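Local coordinates for protein lectin-related NK cell receptor LY49L1 (Mus musculus, PDB 3G8K) that belongs to the Ly49 family of mouse natural killer cell receptors, which recognise MHC class I molecules through a C-type lectin-like domain, at residues K9-Y14 with C18-M23. The protein carries 1 engineered substitution. Sequence-based numbering, arbitrary orientation.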
loop_
_atom_site.group_PDB
_atom_site.type_symbol
_atom_site.label_atom_id
_atom_site.label_comp_id
_atom_site.label_asym_id
_atom_site.label_seq_id
_atom_site.Cartn_x
_atom_site.Cartn_y
_atom_site.Cartn_z
ATOM N N LYS A 9 8.733 3.071 6.608
ATOM C CA LYS A 9 8.206 4.421 6.306
ATOM C C LYS A 9 7.003 4.435 5.382
ATOM O O LYS A 9 6.442 5.500 5.120
ATOM C CB LYS A 9 9.276 5.522 5.966
ATOM C CG LYS A 9 10.189 5.260 4.798
ATOM C CD LYS A 9 11.209 6.432 4.458
ATOM C CE LYS A 9 10.569 7.649 3.639
ATOM N NZ LYS A 9 11.517 8.655 3.003
ATOM N N TYR A 10 6.534 3.237 4.984
ATOM C CA TYR A 10 5.321 3.149 4.156
ATOM C C TYR A 10 4.222 2.536 4.945
ATOM O O TYR A 10 4.483 1.873 5.926
ATOM C CB TYR A 10 5.545 2.308 2.906
ATOM C CG TYR A 10 6.268 0.999 3.127
ATOM C CD1 TYR A 10 7.638 0.910 2.919
ATOM C CD2 TYR A 10 5.580 -0.140 3.493
ATOM C CE1 TYR A 10 8.290 -0.306 3.083
ATOM C CE2 TYR A 10 6.214 -1.359 3.658
ATOM C CZ TYR A 10 7.574 -1.431 3.468
ATOM O OH TYR A 10 8.229 -2.624 3.647
ATOM N N TRP A 11 2.964 2.704 4.496
ATOM C CA TRP A 11 1.879 2.081 5.215
ATOM C C TRP A 11 0.697 2.106 4.296
ATOM O O TRP A 11 0.748 2.713 3.288
ATOM C CB TRP A 11 1.590 2.796 6.557
ATOM C CG TRP A 11 1.055 4.262 6.514
ATOM C CD1 TRP A 11 -0.253 4.673 6.641
ATOM C CD2 TRP A 11 1.844 5.475 6.403
ATOM N NE1 TRP A 11 -0.319 6.049 6.632
ATOM C CE2 TRP A 11 0.944 6.565 6.469
ATOM C CE3 TRP A 11 3.226 5.738 6.292
ATOM C CZ2 TRP A 11 1.370 7.885 6.387
ATOM C CZ3 TRP A 11 3.644 7.025 6.208
ATOM C CH2 TRP A 11 2.737 8.091 6.263
ATOM N N PHE A 12 -0.364 1.398 4.611
ATOM C CA PHE A 12 -1.516 1.524 3.721
ATOM C C PHE A 12 -2.836 1.433 4.438
ATOM O O PHE A 12 -2.841 1.121 5.615
ATOM C CB PHE A 12 -1.348 0.676 2.440
ATOM C CG PHE A 12 -1.199 -0.780 2.666
ATOM C CD1 PHE A 12 -2.338 -1.576 2.949
ATOM C CD2 PHE A 12 0.026 -1.392 2.472
ATOM C CE1 PHE A 12 -2.224 -3.007 3.144
ATOM C CE2 PHE A 12 0.162 -2.788 2.632
ATOM C CZ PHE A 12 -0.979 -3.621 2.976
ATOM N N CYS A 13 -3.907 1.837 3.754
ATOM C CA CYS A 13 -5.193 1.945 4.368
ATOM C C CYS A 13 -6.217 1.339 3.453
ATOM O O CYS A 13 -6.048 1.309 2.243
ATOM C CB CYS A 13 -5.535 3.418 4.700
ATOM S SG CYS A 13 -4.263 4.265 5.747
ATOM N N TYR A 14 -7.284 0.862 4.054
ATOM C CA TYR A 14 -8.356 0.259 3.302
ATOM C C TYR A 14 -9.624 0.560 4.122
ATOM O O TYR A 14 -9.764 0.070 5.208
ATOM C CB TYR A 14 -8.146 -1.249 3.109
ATOM C CG TYR A 14 -9.300 -1.948 2.331
ATOM C CD1 TYR A 14 -9.656 -1.531 1.035
ATOM C CD2 TYR A 14 -9.992 -3.024 2.882
ATOM C CE1 TYR A 14 -10.655 -2.136 0.302
ATOM C CE2 TYR A 14 -11.036 -3.663 2.155
ATOM C CZ TYR A 14 -11.358 -3.211 0.859
ATOM O OH TYR A 14 -12.399 -3.857 0.113
ATOM N N CYS A 18 -5.813 1.453 8.815
ATOM C CA CYS A 18 -4.448 1.436 8.216
ATOM C C CYS A 18 -3.569 0.282 8.730
ATOM O O CYS A 18 -3.963 -0.364 9.671
ATOM C CB CYS A 18 -3.823 2.775 8.441
ATOM S SG CYS A 18 -4.871 4.073 7.649
ATOM N N TYR A 19 -2.384 0.053 8.108
ATOM C CA TYR A 19 -1.552 -1.123 8.265
ATOM C C TYR A 19 -0.131 -0.644 8.257
ATOM O O TYR A 19 0.301 0.011 7.310
ATOM C CB TYR A 19 -1.740 -2.055 7.068
ATOM C CG TYR A 19 -3.230 -2.483 6.918
ATOM C CD1 TYR A 19 -4.092 -1.803 6.017
ATOM C CD2 TYR A 19 -3.744 -3.521 7.671
ATOM C CE1 TYR A 19 -5.499 -2.180 5.895
ATOM C CE2 TYR A 19 -5.157 -3.915 7.533
ATOM C CZ TYR A 19 -5.983 -3.185 6.690
ATOM O OH TYR A 19 -7.298 -3.599 6.488
ATOM N N TYR A 20 0.595 -1.011 9.282
ATOM C CA TYR A 20 2.009 -0.498 9.524
ATOM C C TYR A 20 2.893 -1.738 9.700
ATOM O O TYR A 20 2.395 -2.765 10.120
ATOM C CB TYR A 20 2.021 0.395 10.791
ATOM C CG TYR A 20 0.934 1.477 10.801
ATOM C CD1 TYR A 20 -0.315 1.243 11.372
ATOM C CD2 TYR A 20 1.161 2.716 10.221
ATOM C CE1 TYR A 20 -1.298 2.229 11.334
ATOM C CE2 TYR A 20 0.196 3.703 10.231
ATOM C CZ TYR A 20 -1.031 3.432 10.740
ATOM O OH TYR A 20 -1.938 4.442 10.747
ATOM N N PHE A 21 4.205 -1.620 9.370
ATOM C CA PHE A 21 5.119 -2.756 9.227
ATOM C C PHE A 21 6.309 -2.443 10.078
ATOM O O PHE A 21 6.858 -1.367 9.919
ATOM C CB PHE A 21 5.557 -3.022 7.722
ATOM C CG PHE A 21 4.396 -3.226 6.822
ATOM C CD1 PHE A 21 3.696 -2.117 6.342
ATOM C CD2 PHE A 21 3.890 -4.545 6.537
ATOM C CE1 PHE A 21 2.513 -2.274 5.575
ATOM C CE2 PHE A 21 2.719 -4.711 5.714
ATOM C CZ PHE A 21 2.035 -3.564 5.253
ATOM N N VAL A 22 6.628 -3.347 11.022
ATOM C CA VAL A 22 7.887 -3.300 11.849
ATOM C C VAL A 22 9.107 -3.711 10.957
ATOM O O VAL A 22 8.959 -4.503 9.995
ATOM C CB VAL A 22 7.778 -4.150 13.184
ATOM C CG1 VAL A 22 8.996 -3.968 14.081
ATOM C CG2 VAL A 22 6.533 -3.823 13.985
ATOM N N MET A 23 10.302 -3.144 11.199
ATOM C CA MET A 23 11.439 -3.416 10.299
ATOM C C MET A 23 12.106 -4.772 10.559
ATOM O O MET A 23 12.514 -5.464 9.625
ATOM C CB MET A 23 12.507 -2.316 10.387
ATOM C CG MET A 23 11.997 -1.029 9.894
ATOM S SD MET A 23 13.300 0.190 9.660
ATOM C CE MET A 23 13.561 0.690 11.356
HETATM O O HOH W 1 4.704 1.012 8.592
HETATM O O HOH W 2 -10.250 -2.453 6.576
#
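Phe-12 straddles Tyr-19 and Phe-21 on one face of an antiparallel hairpin, one side of its ring against each. Its CG is turned between the backbone N and the carbonyl carbon (chi1 61°), which sends the ring across to the other strand. There Phe-12 CD1 lies 3.5 Å from Tyr-19 CD1, the planes inclined at 42°, and the CB of Tyr-19 sits over the Phe-12 face near the rim. On the Phe-21 side, Phe-12 CE2 comes to 3.3 Å from CZ of Phe-21, near the plane of that ring at its edge. Tyr-10 completes the aromatic cluster, its CE2 3.8 Å from Phe-21 CD1. Underneath, Phe-12 and Tyr-19 are a hydrogen-bonded pair: Phe-12 N reaches Tyr-19 O at 3.1 Å, while the return bond is weak. One residue on, the Cys-13–Cys-18 disulfide ties the strands together on the opposite face, and a water bridges Tyr-10 O to Phe-21 N beyond the paired residues. Helix 48-57 packs against Phe-12 through Phe-53 and Leu-54, and its Glu-50 binds the Tyr-19 hydroxyl; Phe-21 lies on Ile-120 of strand 118-124, which flanks strand 17-21, and strand 10-14 pairs antiparallel with a strand of the second subunit, continuing the sheet across the dimer.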